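Local coordinates for SusD superfamily protein (Bacteroides thetaiotaomicron VPI-5482, PDB 3HDX), which probably binds polysaccharide at the outer membrane as a SusD-family protein, serving carbohydrate uptake, at residues A[233-247]-A[355-367]. Numbering follows the deposited sequence.
Sequences KYTSIADLTSETGLF and GSSIVFTRLEDIT
Thr235 and Glu364 make a direct polar link between the loop entering helix 237-241 and the first turn of helix 363-376. The backbone N-H of Thr235 donates a hydrogen bond to Glu364 OE2 at 2.8 Å, on the syn lone pair, with a nearly straight angle of 165°. A glutamate suits this place because its chain, bent at chi2 (78°), reaches back to the loop and still offers OE1 to Arg362 NH1 in a salt bridge whose hydrogen bond is weak. The hydroxyls of Tyr234 and Thr367 meet by a hydrogen bond, OH to OG1 2.7 Å. At the other end, Ser357 N donates a hydrogen bond to Phe247 O at 2.8 Å.

Two waters fill in between: one joins Lys233 O to Leu363 N, an amide in the first turn of the helix, and the other links Lys233 O, Thr235 OG1 and Glu364 OE1.

Among the apolar contacts, Leu363 CB makes a CH-pi contact over one face of the Tyr234 ring, 4.1 Å from its centroid; tyrosine fits here by offering both this face and its hydroxyl. Arginine brings a flat guanidinium that takes Leu240 CD1 over its centre, 3.7 Å from Arg362 CZ, leaving the rim to carboxylates, and an aliphatic chain on which Leu246 CD2 packs at CD. Branched Val359 presses CG2 obliquely against Phe247, 3.5 Å from CE1.

Arg362, buried at the N-cap of helix 363-376, also forms salt bridges with Glu423 and Glu427, which would offset its charge. Strand 358-361 pairs antiparallel with strand 259-261, while helix 380-391 packs on Tyr234, Glu364 and Thr367, and helix 213-226 on Ile366 and Thr367.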
loop_
_atom_site.group_PDB
_atom_site.type_symbol
_atom_site.label_atom_id
_atom_site.label_comp_id
_atom_site.label_asym_id
_atom_site.label_seq_id
_atom_site.Cartn_x
_atom_site.Cartn_y
_atom_site.Cartn_z
ATOM N N LYS A 233 -2.011 8.929 14.268
ATOM C CA LYS A 233 -2.932 10.069 14.300
ATOM C C LYS A 233 -3.426 10.392 12.904
ATOM O O LYS A 233 -2.926 9.850 11.909
ATOM C CB LYS A 233 -2.176 11.294 14.846
ATOM C CG LYS A 233 -1.597 11.102 16.260
ATOM C CD LYS A 233 -0.771 12.276 16.744
ATOM C CE LYS A 233 -0.247 12.052 18.159
ATOM N NZ LYS A 233 0.618 13.192 18.569
ATOM N N TYR A 234 -4.407 11.282 12.851
ATOM C CA TYR A 234 -4.816 11.896 11.604
ATOM C C TYR A 234 -3.799 13.009 11.320
ATOM O O TYR A 234 -3.386 13.763 12.228
ATOM C CB TYR A 234 -6.234 12.445 11.699
ATOM C CG TYR A 234 -7.271 11.345 11.847
ATOM C CD1 TYR A 234 -7.755 10.643 10.745
ATOM C CD2 TYR A 234 -7.769 10.985 13.112
ATOM C CE1 TYR A 234 -8.699 9.650 10.886
ATOM C CE2 TYR A 234 -8.732 9.989 13.262
ATOM C CZ TYR A 234 -9.198 9.327 12.120
ATOM O OH TYR A 234 -10.103 8.327 12.294
ATOM N N THR A 235 -3.423 13.125 10.068
ATOM C CA THR A 235 -2.348 14.013 9.641
ATOM C C THR A 235 -2.927 15.279 8.984
ATOM O O THR A 235 -3.848 15.204 8.148
ATOM C CB THR A 235 -1.376 13.263 8.687
ATOM O OG1 THR A 235 -0.864 12.085 9.321
ATOM C CG2 THR A 235 -0.219 14.146 8.216
ATOM N N SER A 236 -2.407 16.434 9.389
ATOM C CA SER A 236 -2.789 17.689 8.776
ATOM C C SER A 236 -2.241 17.753 7.351
ATOM O O SER A 236 -1.273 17.043 6.978
ATOM C CB SER A 236 -2.215 18.865 9.578
ATOM O OG SER A 236 -0.795 18.947 9.443
ATOM N N ILE A 237 -2.845 18.609 6.535
ATOM C CA ILE A 237 -2.372 18.745 5.149
ATOM C C ILE A 237 -0.879 19.147 5.082
ATOM O O ILE A 237 -0.142 18.633 4.235
ATOM C CB ILE A 237 -3.285 19.671 4.291
ATOM C CG1 ILE A 237 -2.910 19.545 2.800
ATOM C CG2 ILE A 237 -3.223 21.138 4.816
ATOM C CD1 ILE A 237 -3.100 18.138 2.176
ATOM N N ALA A 238 -0.457 20.056 5.966
ATOM C CA ALA A 238 0.941 20.484 6.001
ATOM C C ALA A 238 1.857 19.309 6.341
ATOM O O ALA A 238 2.881 19.100 5.688
ATOM C CB ALA A 238 1.160 21.637 6.985
ATOM N N ASP A 239 1.489 18.549 7.360
ATOM C CA ASP A 239 2.302 17.367 7.782
ATOM C C ASP A 239 2.259 16.224 6.770
ATOM O O ASP A 239 3.212 15.450 6.668
ATOM C CB ASP A 239 1.892 16.876 9.176
ATOM C CG ASP A 239 2.329 17.819 10.311
ATOM O OD1 ASP A 239 3.219 18.692 10.104
ATOM O OD2 ASP A 239 1.803 17.676 11.444
ATOM N N LEU A 240 1.192 16.139 5.996
ATOM C CA LEU A 240 1.121 15.099 4.988
ATOM C C LEU A 240 2.092 15.358 3.850
ATOM O O LEU A 240 2.697 14.425 3.344
ATOM C CB LEU A 240 -0.302 14.988 4.433
ATOM C CG LEU A 240 -0.598 13.939 3.363
ATOM C CD1 LEU A 240 -0.312 12.514 3.883
ATOM C CD2 LEU A 240 -2.040 14.089 2.880
ATOM N N THR A 241 2.236 16.627 3.479
ATOM C CA THR A 241 2.945 17.022 2.271
ATOM C C THR A 241 4.337 17.616 2.479
ATOM O O THR A 241 5.083 17.770 1.506
ATOM C CB THR A 241 2.064 18.044 1.493
ATOM O OG1 THR A 241 1.823 19.214 2.299
ATOM C CG2 THR A 241 0.752 17.416 1.074
ATOM N N SER A 242 4.690 17.925 3.732
ATOM C CA SER A 242 5.972 18.526 4.044
ATOM C C SER A 242 7.143 17.639 3.673
ATOM O O SER A 242 7.078 16.407 3.746
ATOM C CB SER A 242 6.082 18.758 5.564
ATOM O OG SER A 242 7.345 19.262 5.914
ATOM N N GLU A 243 8.272 18.294 3.411
ATOM C CA GLU A 243 9.547 17.645 3.119
ATOM C C GLU A 243 10.034 16.807 4.330
ATOM O O GLU A 243 10.847 15.901 4.189
ATOM C CB GLU A 243 10.589 18.720 2.743
ATOM C CG GLU A 243 10.311 19.473 1.425
ATOM C CD GLU A 243 9.354 20.710 1.461
ATOM O OE1 GLU A 243 8.599 20.947 2.469
ATOM O OE2 GLU A 243 9.363 21.421 0.409
ATOM N N THR A 244 9.550 17.147 5.534
ATOM C CA THR A 244 9.863 16.433 6.789
ATOM C C THR A 244 8.586 15.871 7.432
ATOM O O THR A 244 8.544 15.582 8.629
ATOM C CB THR A 244 10.659 17.305 7.774
ATOM O OG1 THR A 244 9.942 18.513 8.026
ATOM C CG2 THR A 244 12.051 17.594 7.173
ATOM N N GLY A 245 7.552 15.682 6.603
ATOM C CA GLY A 245 6.293 15.168 7.055
ATOM C C GLY A 245 6.186 13.663 6.921
ATOM O O GLY A 245 7.194 12.935 6.920
ATOM N N LEU A 246 4.953 13.197 6.745
ATOM C CA LEU A 246 4.633 11.760 6.794
ATOM C C LEU A 246 5.494 10.850 5.922
ATOM O O LEU A 246 5.789 9.735 6.318
ATOM C CB LEU A 246 3.155 11.538 6.462
ATOM C CG LEU A 246 2.593 10.152 6.754
ATOM C CD1 LEU A 246 2.524 9.894 8.274
ATOM C CD2 LEU A 246 1.227 9.916 6.077
ATOM N N PHE A 247 5.885 11.331 4.738
ATOM C CA PHE A 247 6.658 10.536 3.803
ATOM C C PHE A 247 8.159 10.521 4.119
ATOM O O PHE A 247 8.904 9.778 3.479
ATOM C CB PHE A 247 6.346 10.959 2.371
ATOM C CG PHE A 247 4.922 10.689 1.999
ATOM C CD1 PHE A 247 4.507 9.408 1.678
ATOM C CD2 PHE A 247 3.969 11.691 2.059
ATOM C CE1 PHE A 247 3.168 9.144 1.367
ATOM C CE2 PHE A 247 2.626 11.441 1.774
ATOM C CZ PHE A 247 2.228 10.159 1.443
ATOM N N GLY A 355 14.018 10.218 -0.766
ATOM C CA GLY A 355 13.954 9.471 0.492
ATOM C C GLY A 355 12.560 9.096 0.962
ATOM O O GLY A 355 12.406 8.671 2.094
ATOM N N SER A 356 11.544 9.277 0.118
ATOM C CA SER A 356 10.174 9.031 0.521
ATOM C C SER A 356 9.866 7.584 0.870
ATOM O O SER A 356 10.261 6.658 0.150
ATOM C CB SER A 356 9.206 9.447 -0.586
ATOM O OG SER A 356 9.586 8.928 -1.834
ATOM N N SER A 357 9.143 7.422 1.969
ATOM C CA SER A 357 8.658 6.118 2.388
ATOM C C SER A 357 7.434 5.747 1.564
ATOM O O SER A 357 6.650 6.617 1.145
ATOM C CB SER A 357 8.182 6.132 3.848
ATOM O OG SER A 357 9.201 6.392 4.781
ATOM N N ILE A 358 7.287 4.445 1.350
ATOM C CA ILE A 358 6.025 3.879 0.908
ATOM C C ILE A 358 5.085 3.897 2.128
ATOM O O ILE A 358 5.468 3.454 3.237
ATOM C CB ILE A 358 6.199 2.445 0.384
ATOM C CG1 ILE A 358 7.025 2.411 -0.889
ATOM C CG2 ILE A 358 4.813 1.764 0.182
ATOM C CD1 ILE A 358 7.567 1.032 -1.212
ATOM N N VAL A 359 3.883 4.449 1.941
ATOM C CA VAL A 359 2.859 4.456 2.985
ATOM C C VAL A 359 1.715 3.597 2.491
ATOM O O VAL A 359 0.897 4.025 1.667
ATOM C CB VAL A 359 2.397 5.845 3.358
ATOM C CG1 VAL A 359 1.271 5.764 4.419
ATOM C CG2 VAL A 359 3.616 6.727 3.826
ATOM N N PHE A 360 1.704 2.339 2.944
ATOM C CA PHE A 360 0.640 1.452 2.550
ATOM C C PHE A 360 -0.686 1.905 3.125
ATOM O O PHE A 360 -1.686 1.906 2.425
ATOM C CB PHE A 360 0.949 -0.001 2.891
ATOM C CG PHE A 360 -0.169 -0.929 2.562
ATOM C CD1 PHE A 360 -0.417 -1.327 1.242
ATOM C CD2 PHE A 360 -1.040 -1.363 3.545
ATOM C CE1 PHE A 360 -1.516 -2.197 0.961
ATOM C CE2 PHE A 360 -2.102 -2.209 3.234
ATOM C CZ PHE A 360 -2.341 -2.586 1.961
ATOM N N THR A 361 -0.680 2.248 4.414
ATOM C CA THR A 361 -1.876 2.717 5.085
ATOM C C THR A 361 -1.563 3.649 6.238
ATOM O O THR A 361 -0.454 3.718 6.769
ATOM C CB THR A 361 -2.767 1.544 5.554
ATOM O OG1 THR A 361 -4.058 2.033 5.964
ATOM C CG2 THR A 361 -2.131 0.721 6.673
ATOM N N ARG A 362 -2.602 4.364 6.597
ATOM C CA ARG A 362 -2.633 5.384 7.612
ATOM C C ARG A 362 -4.089 5.543 8.050
ATOM O O ARG A 362 -5.009 5.014 7.407
ATOM C CB ARG A 362 -2.037 6.706 7.102
ATOM C CG ARG A 362 -2.676 7.254 5.819
ATOM C CD ARG A 362 -1.784 8.384 5.276
ATOM N NE ARG A 362 -2.255 8.969 4.013
ATOM C CZ ARG A 362 -3.093 9.999 3.917
ATOM N NH1 ARG A 362 -3.667 10.530 4.982
ATOM N NH2 ARG A 362 -3.396 10.478 2.726
ATOM N N LEU A 363 -4.311 6.312 9.119
ATOM C CA LEU A 363 -5.664 6.409 9.692
ATOM C C LEU A 363 -6.744 6.854 8.723
ATOM O O LEU A 363 -7.872 6.357 8.768
ATOM C CB LEU A 363 -5.730 7.246 10.986
ATOM C CG LEU A 363 -5.385 6.451 12.250
ATOM C CD1 LEU A 363 -5.258 7.378 13.457
ATOM C CD2 LEU A 363 -6.369 5.336 12.532
ATOM N N GLU A 364 -6.401 7.749 7.806
ATOM C CA GLU A 364 -7.419 8.249 6.861
ATOM C C GLU A 364 -7.913 7.122 5.935
ATOM O O GLU A 364 -9.103 7.049 5.590
ATOM C CB GLU A 364 -6.907 9.441 6.031
ATOM C CG GLU A 364 -6.649 10.739 6.828
ATOM C CD GLU A 364 -5.367 10.783 7.628
ATOM O OE1 GLU A 364 -4.582 9.789 7.616
ATOM O OE2 GLU A 364 -5.131 11.840 8.240
ATOM N N ASP A 365 -6.981 6.283 5.493
ATOM C CA ASP A 365 -7.319 5.106 4.668
ATOM C C ASP A 365 -8.295 4.189 5.420
ATOM O O ASP A 365 -9.363 3.854 4.912
ATOM C CB ASP A 365 -6.080 4.340 4.238
ATOM C CG ASP A 365 -6.413 2.980 3.631
ATOM O OD1 ASP A 365 -7.339 2.912 2.784
ATOM O OD2 ASP A 365 -5.759 1.974 4.024
ATOM N N ILE A 366 -7.900 3.811 6.637
ATOM C CA ILE A 366 -8.686 2.884 7.436
ATOM C C ILE A 366 -10.068 3.463 7.807
ATOM O O ILE A 366 -11.059 2.744 7.820
ATOM C CB ILE A 366 -7.906 2.421 8.686
ATOM C CG1 ILE A 366 -6.606 1.677 8.278
ATOM C CG2 ILE A 366 -8.763 1.528 9.587
ATOM C CD1 ILE A 366 -6.752 0.460 7.405
ATOM N N THR A 367 -10.122 4.776 8.046
ATOM C CA THR A 367 -11.368 5.466 8.349
ATOM C C THR A 367 -12.300 5.472 7.160
ATOM O O THR A 367 -13.493 5.158 7.308
ATOM C CB THR A 367 -11.079 6.870 8.890
ATOM O OG1 THR A 367 -10.267 6.728 10.068
ATOM C CG2 THR A 367 -12.372 7.678 9.178
HETATM O O HOH W 1 -2.260 7.101 10.905
HETATM O O HOH W 2 -2.378 9.953 9.202
#